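Local coordinates for putative sugar ABC transporter, substrate-binding protein (Clostridium phytofermentans, PDB 4WZZ) that binds L-rhamnose in the cleft between two lobes and probably delivers this sugar, as a substrate-binding protein, to an ABC transporter, at residues A[140-145]-A[300-305]; A[155-160]-A[190-195]; A[198-203]-A[243-248]. One frame throughout, in Å; residues are numbered along the deposited sequence.

Contact 1 of 3, residues A[140-145]-A[300-305]; sequences LSLDSA and IQLGNL. With RAM (alpha-L-rhamnopyranose), chain B.
Leu302 reaches from its helix to the end of strand 138-142 and lays one methyl, CD2, against the base of Asp143, with Leu302 CD2 4.0 Å from Asp143 CB. Its CG stands anti to the backbone N (chi1 175°), which carries both methyls off the helix surface and leaves CD2 at the turn where the strand ends. Leu142, one residue back along the strand, meets the same leucine: its CD1 lies 4.4 Å from Leu302 CG and 4.5 Å from Gly303 CA. The helix 299-315 thus packs on one face of the mixed sheet of this lobe, an alpha/beta arrangement of the periplasmic binding protein type, in which ligand residues sit at the C-terminal ends of the parallel strands. Asp143 is one of them. Its CG is likewise anti to the backbone N (chi1 -178°), and the carboxylate runs on past the leucine methyl into the sugar. The two oxygens divide the work: OD1 accepts from rhamnose O4 at 2.7 Å and OD2 from O3 at 2.6 Å, a bidentate grip on neighbouring hydroxyls. Tyr68 OH also bonds OD1, which helps fix the rotation of the carboxylate. Behind it, Ser144 N bonds to Leu142 O at 2.6 Å, closing a tight turn round Asp143, whose phi is positive (73°).

Contact 2 of 3, residues A[155-160]-A[190-195]; sequences VNQAGT and ATNQNA. With RAM (alpha-L-rhamnopyranose), chain B.
Thr160 and Ala195 bring the two backbones closest, their CA atoms 6.7 Å apart. Segment 155-160 runs from strand 154-156 to Gly159, the N-cap of helix 160-174, while 190-195 is the first part of helix 191-203, with Ala190 at its N-cap. At this approach Thr160 turns its methyl to the helix: CG2 is anti to the backbone N and lies 3.6 Å from Ala195 O and 3.9 Å from Ala195 CB. Nearer the sugar, the side chains of Gln157 and Asn192 cross at about a right angle, their amide planes 73° apart, and their nitrogens, NE2 and ND2, stay 4.1 Å from each other. Each serves another partner: Gln157 NE2 bonds to Asp143 OD1, and Asn192 ND2 donates to rhamnose O3 over 2.9 Å (N-H...O 161°). Lys62 holds the other end of the Asn192 amide through OD1. Gln193, its chain bent at chi2, brings NE2 to rhamnose O2 at 3.0 Å in a nearly straight bond (170°). Amides from segment 155-160 and from the start of helix 191-203, with Trp196 touching both Gln157 and Thr160, line the rhamnose pocket from both lobes, in the interdomain cleft of a periplasmic binding protein.

Contact 3 of 3, residues A[198-203]-A[243-248]; sequences DGMKTV and VICAPT. With RAM (alpha-L-rhamnopyranose), chain B.
Met200, a selenomethionine here, leaves its helix with CG anti to the carbonyl carbon (chi1 -75°), runs extended through chi2 and then bends at chi3 (-98°), which swings CE along the strand toward Pro247 and leaves SE beside Cys245. Cys245 answers with SG anti to its backbone N, projecting from the sheet toward the helix. The contact joins helix 191-203 to strand 243-246, an inner strand of the four-stranded parallel sheet in the second lobe; such packing of helices on a parallel sheet is the alpha/beta architecture of periplasmic binding proteins. The two side chains meet heteroatom to heteroatom: Met200 SE is 4.0 Å from Cys245 SG, a van der Waals approach between two large, polarisable atoms. Beyond it the terminal methyl touches the proline ring, Met200 CE lying 4.2 Å from Pro247 CG. All three residues are buried, and helix 160-174 adds Met168 against Met200 and Ile171 against Cys245. Past the strand the chain folds tightly: Pro247 is the centre of an inverse gamma turn, in which Thr248 N makes a weak bond to Ala246 O. This turn leads from the apolar layer to the sugar. Thr248, at the N-cap of the next helix, bonds through OG1 to Gly251 N and to Asp222 OD1, while its CA comes within 3.4 Å of rhamnose O5.

Contact 1 belongs to the lobe built on the mixed sheet and contact 3 to the lobe of the parallel four-stranded sheet; segment 155-160 of contact 2 passes from the first lobe to the second, where helix 191-203 meets it. Their centres lie about 11 Å apart for contacts 1 and 2, about 12 Å for contacts 2 and 3, and about 21 Å for contacts 1 and 3. Strands 138-142 and 154-156, neighbours in one sheet, link contacts 1 and 2; helix 191-203 serves contacts 2 and 3. Along the chain, contacts 2 and 3 follow in series between the two segments of contact 1, since helix 299-315 returns to the first lobe. All three reach rhamnose, which is therefore held from both lobes.

Contact 1 of 3, residues A[140-145]-A[300-305]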
loop_
_atom_site.group_PDB
_atom_site.type_symbol
_atom_site.label_atom_id
_atom_site.label_comp_id
_atom_site.label_asym_id
_atom_site.label_seq_id
_atom_site.Cartn_x
_atom_site.Cartn_y
_atom_site.Cartn_z
ATOM N N LEU A 140 10.358 6.023 -11.025
ATOM C CA LEU A 140 9.441 6.549 -10.020
ATOM C C LEU A 140 8.993 5.352 -9.179
ATOM O O LEU A 140 8.985 4.225 -9.660
ATOM C CB LEU A 140 8.237 7.187 -10.729
ATOM C CG LEU A 140 7.041 7.660 -9.924
ATOM C CD1 LEU A 140 6.430 8.880 -10.562
ATOM C CD2 LEU A 140 6.005 6.536 -9.801
ATOM N N SER A 141 8.657 5.586 -7.919
ATOM C CA SER A 141 8.168 4.504 -7.086
ATOM C C SER A 141 6.788 4.899 -6.579
ATOM O O SER A 141 6.508 6.088 -6.433
ATOM C CB SER A 141 9.171 4.272 -5.953
ATOM O OG SER A 141 8.785 3.241 -5.089
ATOM N N LEU A 142 5.925 3.903 -6.344
ATOM C CA LEU A 142 4.601 4.121 -5.768
ATOM C C LEU A 142 4.258 2.967 -4.834
ATOM O O LEU A 142 4.798 1.868 -4.978
ATOM C CB LEU A 142 3.495 4.269 -6.827
ATOM C CG LEU A 142 2.952 3.005 -7.506
ATOM C CD1 LEU A 142 1.724 3.313 -8.348
ATOM C CD2 LEU A 142 4.022 2.352 -8.363
ATOM N N ASP A 143 3.348 3.236 -3.897
ATOM C CA ASP A 143 2.736 2.209 -3.024
ATOM C C ASP A 143 3.716 1.706 -1.975
ATOM O O ASP A 143 3.428 1.730 -0.770
ATOM C CB ASP A 143 2.187 1.049 -3.862
ATOM C CG ASP A 143 1.506 -0.016 -3.032
ATOM O OD1 ASP A 143 0.689 0.330 -2.155
ATOM O OD2 ASP A 143 1.790 -1.196 -3.290
ATOM N N SER A 144 4.864 1.231 -2.434
ATOM C CA SER A 144 5.912 0.723 -1.558
ATOM C C SER A 144 7.253 1.222 -2.102
ATOM O O SER A 144 7.609 0.964 -3.255
ATOM C CB SER A 144 5.851 -0.809 -1.515
ATOM O OG SER A 144 6.870 -1.360 -0.693
ATOM N N ALA A 145 7.979 1.961 -1.279
ATOM C CA ALA A 145 9.122 2.729 -1.780
ATOM C C ALA A 145 10.372 1.884 -2.025
ATOM O O ALA A 145 10.742 1.037 -1.204
ATOM C CB ALA A 145 9.452 3.865 -0.804
ATOM N N ILE A 300 -6.884 3.216 -7.356
ATOM C CA ILE A 300 -6.978 3.670 -8.733
ATOM C C ILE A 300 -6.379 5.075 -8.848
ATOM O O ILE A 300 -5.580 5.370 -9.735
ATOM C CB ILE A 300 -8.431 3.677 -9.226
ATOM C CG1 ILE A 300 -9.028 2.278 -9.096
ATOM C CG2 ILE A 300 -8.496 4.158 -10.659
ATOM C CD1 ILE A 300 -10.495 2.219 -9.378
ATOM N N GLN A 301 -6.758 5.947 -7.919
ATOM C CA GLN A 301 -6.211 7.289 -7.895
ATOM C C GLN A 301 -4.726 7.304 -7.545
ATOM O O GLN A 301 -3.985 8.174 -8.040
ATOM C CB GLN A 301 -7.008 8.173 -6.930
ATOM C CG GLN A 301 -8.419 8.433 -7.434
ATOM C CD GLN A 301 -9.236 9.324 -6.523
ATOM O OE1 GLN A 301 -9.110 9.267 -5.313
ATOM N NE2 GLN A 301 -10.111 10.126 -7.111
ATOM N N LEU A 302 -4.268 6.343 -6.736
ATOM C CA LEU A 302 -2.838 6.220 -6.466
ATOM C C LEU A 302 -2.154 5.975 -7.804
ATOM O O LEU A 302 -1.137 6.603 -8.135
ATOM C CB LEU A 302 -2.537 5.081 -5.503
ATOM C CG LEU A 302 -1.049 4.817 -5.266
ATOM C CD1 LEU A 302 -0.372 6.049 -4.652
ATOM C CD2 LEU A 302 -0.795 3.607 -4.365
ATOM N N GLY A 303 -2.730 5.073 -8.589
ATOM C CA GLY A 303 -2.197 4.802 -9.913
ATOM C C GLY A 303 -2.284 6.016 -10.812
ATOM O O GLY A 303 -1.331 6.313 -11.545
ATOM N N ASN A 304 -3.430 6.709 -10.777
ATOM C CA ASN A 304 -3.606 7.932 -11.564
ATOM C C ASN A 304 -2.487 8.927 -11.266
ATOM O O ASN A 304 -1.878 9.485 -12.176
ATOM C CB ASN A 304 -4.913 8.668 -11.242
ATOM C CG ASN A 304 -6.180 7.916 -11.616
ATOM O OD1 ASN A 304 -7.240 8.260 -11.090
ATOM N ND2 ASN A 304 -6.113 6.951 -12.528
ATOM N N LEU A 305 -2.256 9.193 -9.981
ATOM C CA LEU A 305 -1.317 10.251 -9.589
ATOM C C LEU A 305 0.095 9.855 -9.976
ATOM O O LEU A 305 0.883 10.677 -10.441
ATOM C CB LEU A 305 -1.399 10.487 -8.077
ATOM C CG LEU A 305 -0.402 11.503 -7.535
ATOM C CD1 LEU A 305 -0.591 12.848 -8.195
ATOM C CD2 LEU A 305 -0.555 11.612 -6.032
HETATM C C1 RAM B . -1.498 -5.001 -0.340
HETATM C C2 RAM B . -0.119 -4.594 -0.846
HETATM C C3 RAM B . 0.017 -3.081 -1.015
HETATM C C4 RAM B . -0.491 -2.342 0.218
HETATM C C5 RAM B . -1.891 -2.825 0.590
HETATM C C6 RAM B . -2.386 -2.183 1.877
HETATM O O1 RAM B . -2.421 -4.811 -1.354
HETATM O O2 RAM B . 0.790 -5.083 0.090
HETATM O O3 RAM B . 1.390 -2.814 -1.291
HETATM O O4 RAM B . -0.502 -0.948 -0.032
HETATM O O5 RAM B . -1.911 -4.216 0.765
#

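Contact 2 of 3, residues A[155-160]-A[190-195]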
loop_
_atom_site.group_PDB
_atom_site.type_symbol
_atom_site.label_atom_id
_atom_site.label_comp_id
_atom_site.label_asym_id
_atom_site.label_seq_id
_atom_site.Cartn_x
_atom_site.Cartn_y
_atom_site.Cartn_z
ATOM N N VAL A 155 5.578 8.027 -4.714
ATOM C CA VAL A 155 4.185 8.439 -4.650
ATOM C C VAL A 155 3.546 7.605 -3.568
ATOM O O VAL A 155 3.370 6.393 -3.726
ATOM C CB VAL A 155 3.446 8.280 -5.985
ATOM C CG1 VAL A 155 2.015 8.775 -5.852
ATOM C CG2 VAL A 155 4.163 9.058 -7.067
ATOM N N ASN A 156 3.218 8.270 -2.461
ATOM C CA ASN A 156 2.738 7.609 -1.229
ATOM C C ASN A 156 1.233 7.807 -1.095
ATOM O O ASN A 156 0.723 8.930 -1.255
ATOM C CB ASN A 156 3.450 8.238 -0.013
ATOM C CG ASN A 156 3.497 7.325 1.194
ATOM O OD1 ASN A 156 2.787 6.322 1.268
ATOM N ND2 ASN A 156 4.338 7.683 2.177
ATOM N N GLN A 157 0.512 6.705 -0.841
ATOM C CA GLN A 157 -0.944 6.710 -0.709
ATOM C C GLN A 157 -1.444 7.600 0.417
ATOM O O GLN A 157 -2.520 8.175 0.341
ATOM C CB GLN A 157 -1.443 5.281 -0.476
ATOM C CG GLN A 157 -0.596 4.459 0.506
ATOM C CD GLN A 157 0.408 3.586 -0.182
ATOM O OE1 GLN A 157 1.316 4.084 -0.843
ATOM N NE2 GLN A 157 0.250 2.280 -0.060
ATOM N N ALA A 158 -0.663 7.703 1.481
ATOM C CA ALA A 158 -1.045 8.520 2.632
ATOM C C ALA A 158 0.201 8.746 3.447
ATOM O O ALA A 158 1.198 8.066 3.248
ATOM C CB ALA A 158 -2.125 7.827 3.461
ATOM N N GLY A 159 0.186 9.716 4.359
ATOM C CA GLY A 159 1.315 9.862 5.249
ATOM C C GLY A 159 1.543 8.570 6.039
ATOM O O GLY A 159 0.617 7.984 6.600
ATOM N N THR A 160 2.791 8.127 6.103
ATOM C CA THR A 160 3.121 6.912 6.849
ATOM C C THR A 160 2.603 7.000 8.284
ATOM O O THR A 160 1.974 6.083 8.819
ATOM C CB THR A 160 4.622 6.679 6.835
ATOM O OG1 THR A 160 5.071 6.580 5.475
ATOM C CG2 THR A 160 4.961 5.414 7.568
ATOM N N ALA A 190 8.755 -5.943 2.543
ATOM C CA ALA A 190 7.965 -4.904 1.899
ATOM C C ALA A 190 8.158 -3.578 2.601
ATOM O O ALA A 190 7.907 -3.433 3.795
ATOM C CB ALA A 190 6.489 -5.278 1.912
ATOM N N THR A 191 8.610 -2.594 1.848
ATOM C CA THR A 191 8.903 -1.296 2.424
ATOM C C THR A 191 7.707 -0.673 3.097
ATOM O O THR A 191 7.839 -0.123 4.189
ATOM C CB THR A 191 9.423 -0.333 1.326
ATOM O OG1 THR A 191 10.387 -1.038 0.544
ATOM C CG2 THR A 191 10.018 0.917 1.950
ATOM N N ASN A 192 6.546 -0.716 2.441
ATOM C CA ASN A 192 5.392 -0.035 3.018
ATOM C C ASN A 192 4.921 -0.659 4.322
ATOM O O ASN A 192 4.765 0.055 5.324
ATOM C CB ASN A 192 4.224 0.165 2.018
ATOM C CG ASN A 192 3.756 -1.101 1.346
ATOM O OD1 ASN A 192 4.335 -2.178 1.492
ATOM N ND2 ASN A 192 2.687 -0.965 0.552
ATOM N N GLN A 193 4.694 -1.961 4.359
ATOM C CA GLN A 193 4.278 -2.549 5.638
ATOM C C GLN A 193 5.325 -2.305 6.691
ATOM O O GLN A 193 5.012 -2.009 7.827
ATOM C CB GLN A 193 3.985 -4.042 5.537
ATOM C CG GLN A 193 2.585 -4.346 5.020
ATOM C CD GLN A 193 2.490 -4.439 3.511
ATOM O OE1 GLN A 193 3.483 -4.640 2.814
ATOM N NE2 GLN A 193 1.262 -4.377 3.000
ATOM N N ASN A 194 6.598 -2.428 6.333
ATOM C CA ASN A 194 7.614 -2.224 7.348
ATOM C C ASN A 194 7.586 -0.788 7.901
ATOM O O ASN A 194 7.805 -0.572 9.110
ATOM C CB ASN A 194 8.990 -2.583 6.796
ATOM C CG ASN A 194 9.188 -4.086 6.685
ATOM O OD1 ASN A 194 8.426 -4.879 7.258
ATOM N ND2 ASN A 194 10.214 -4.488 5.948
ATOM N N ALA A 195 7.312 0.193 7.036
ATOM C CA ALA A 195 7.199 1.582 7.467
ATOM C C ALA A 195 5.980 1.805 8.362
ATOM O O ALA A 195 6.065 2.518 9.384
ATOM C CB ALA A 195 7.179 2.525 6.263
HETATM C C1 RAM B . -1.498 -5.001 -0.340
HETATM C C2 RAM B . -0.119 -4.594 -0.846
HETATM C C3 RAM B . 0.017 -3.081 -1.015
HETATM C C4 RAM B . -0.491 -2.342 0.218
HETATM C C5 RAM B . -1.891 -2.825 0.590
HETATM C C6 RAM B . -2.386 -2.183 1.877
HETATM O O1 RAM B . -2.421 -4.811 -1.354
HETATM O O2 RAM B . 0.790 -5.083 0.090
HETATM O O3 RAM B . 1.390 -2.814 -1.291
HETATM O O4 RAM B . -0.502 -0.948 -0.032
HETATM O O5 RAM B . -1.911 -4.216 0.765
#

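Contact 3 of 3, residues A[198-203]-A[243-248]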
loop_
_atom_site.group_PDB
_atom_site.type_symbol
_atom_site.label_atom_id
_atom_site.label_comp_id
_atom_site.label_asym_id
_atom_site.label_seq_id
_atom_site.Cartn_x
_atom_site.Cartn_y
_atom_site.Cartn_z
ATOM N N ASP A 198 6.759 0.083 11.696
ATOM C CA ASP A 198 7.662 0.918 12.477
ATOM C C ASP A 198 6.924 2.123 13.027
ATOM O O ASP A 198 7.145 2.526 14.178
ATOM C CB ASP A 198 8.837 1.366 11.632
ATOM C CG ASP A 198 9.858 0.256 11.418
ATOM O OD1 ASP A 198 9.834 -0.749 12.177
ATOM O OD2 ASP A 198 10.679 0.384 10.487
ATOM N N GLY A 199 6.062 2.707 12.204
ATOM C CA GLY A 199 5.242 3.820 12.635
ATOM C C GLY A 199 4.365 3.440 13.820
ATOM O O GLY A 199 4.228 4.213 14.779
HETATM N N MSE A 200 3.739 2.266 13.756
HETATM C CA MSE A 200 2.847 1.834 14.831
HETATM C C MSE A 200 3.658 1.667 16.104
HETATM O O MSE A 200 3.205 2.013 17.189
HETATM C CB MSE A 200 2.135 0.526 14.450
HETATM C CG MSE A 200 1.058 0.746 13.457
HETATM SE SE MSE A 200 0.050 -0.951 13.237
HETATM C CE MSE A 200 0.937 -1.591 11.633
ATOM N N LYS A 201 4.855 1.124 15.975
ATOM C CA LYS A 201 5.663 0.868 17.156
ATOM C C LYS A 201 6.094 2.172 17.796
ATOM O O LYS A 201 6.199 2.258 19.010
ATOM C CB LYS A 201 6.833 -0.046 16.827
ATOM C CG LYS A 201 6.338 -1.492 16.521
ATOM C CD LYS A 201 7.469 -2.465 16.319
ATOM C CE LYS A 201 8.361 -2.018 15.194
ATOM N NZ LYS A 201 9.316 -3.089 14.815
ATOM N N THR A 202 6.338 3.195 16.982
ATOM C CA THR A 202 6.616 4.520 17.540
ATOM C C THR A 202 5.377 5.122 18.215
ATOM O O THR A 202 5.454 5.614 19.342
ATOM C CB THR A 202 7.179 5.443 16.438
ATOM O OG1 THR A 202 8.443 4.921 15.996
ATOM C CG2 THR A 202 7.387 6.883 16.928
ATOM N N VAL A 203 4.237 5.104 17.531
ATOM C CA VAL A 203 3.009 5.669 18.057
ATOM C C VAL A 203 2.628 4.994 19.376
ATOM O O VAL A 203 2.210 5.650 20.336
ATOM C CB VAL A 203 1.875 5.503 17.027
ATOM C CG1 VAL A 203 0.512 5.854 17.628
ATOM C CG2 VAL A 203 2.147 6.342 15.813
ATOM N N VAL A 243 -7.208 -8.336 19.149
ATOM C CA VAL A 243 -7.252 -7.696 17.846
ATOM C C VAL A 243 -6.102 -8.196 16.980
ATOM O O VAL A 243 -4.948 -8.285 17.441
ATOM C CB VAL A 243 -7.125 -6.158 17.949
ATOM C CG1 VAL A 243 -7.282 -5.521 16.580
ATOM C CG2 VAL A 243 -8.137 -5.590 18.927
ATOM N N ILE A 244 -6.431 -8.499 15.728
ATOM C CA ILE A 244 -5.444 -8.698 14.671
ATOM C C ILE A 244 -5.465 -7.449 13.790
ATOM O O ILE A 244 -6.516 -7.008 13.349
ATOM C CB ILE A 244 -5.722 -9.959 13.839
ATOM C CG1 ILE A 244 -5.572 -11.221 14.712
ATOM C CG2 ILE A 244 -4.769 -10.056 12.656
ATOM C CD1 ILE A 244 -6.089 -12.497 14.028
ATOM N N CYS A 245 -4.293 -6.865 13.591
ATOM C CA CYS A 245 -4.130 -5.726 12.709
ATOM C C CYS A 245 -3.401 -6.223 11.483
ATOM O O CYS A 245 -2.267 -6.691 11.568
ATOM C CB CYS A 245 -3.343 -4.612 13.399
ATOM S SG CYS A 245 -3.091 -3.232 12.252
ATOM N N ALA A 246 -4.072 -6.161 10.332
ATOM C CA ALA A 246 -3.540 -6.681 9.072
ATOM C C ALA A 246 -3.375 -5.540 8.044
ATOM O O ALA A 246 -4.311 -5.216 7.272
ATOM C CB ALA A 246 -4.493 -7.774 8.514
ATOM N N PRO A 247 -2.190 -4.897 8.018
ATOM C CA PRO A 247 -2.002 -3.754 7.099
ATOM C C PRO A 247 -1.624 -4.211 5.689
ATOM O O PRO A 247 -0.589 -3.825 5.125
ATOM C CB PRO A 247 -0.858 -2.980 7.750
ATOM C CG PRO A 247 -0.029 -4.087 8.372
ATOM C CD PRO A 247 -1.068 -5.013 8.962
ATOM N N THR A 248 -2.500 -5.034 5.118
ATOM C CA THR A 248 -2.327 -5.602 3.787
ATOM C C THR A 248 -3.708 -6.056 3.325
ATOM O O THR A 248 -4.447 -6.687 4.084
ATOM C CB THR A 248 -1.378 -6.827 3.758
ATOM O OG1 THR A 248 -1.811 -7.724 2.726
ATOM C CG2 THR A 248 -1.360 -7.556 5.103
HETATM C C1 RAM B . -1.498 -5.001 -0.340
HETATM C C2 RAM B . -0.119 -4.594 -0.846
HETATM C C3 RAM B . 0.017 -3.081 -1.015
HETATM C C4 RAM B . -0.491 -2.342 0.218
HETATM C C5 RAM B . -1.891 -2.825 0.590
HETATM C C6 RAM B . -2.386 -2.183 1.877
HETATM O O1 RAM B . -2.421 -4.811 -1.354
HETATM O O2 RAM B . 0.790 -5.083 0.090
HETATM O O3 RAM B . 1.390 -2.814 -1.291
HETATM O O4 RAM B . -0.502 -0.948 -0.032
HETATM O O5 RAM B . -1.911 -4.216 0.765
#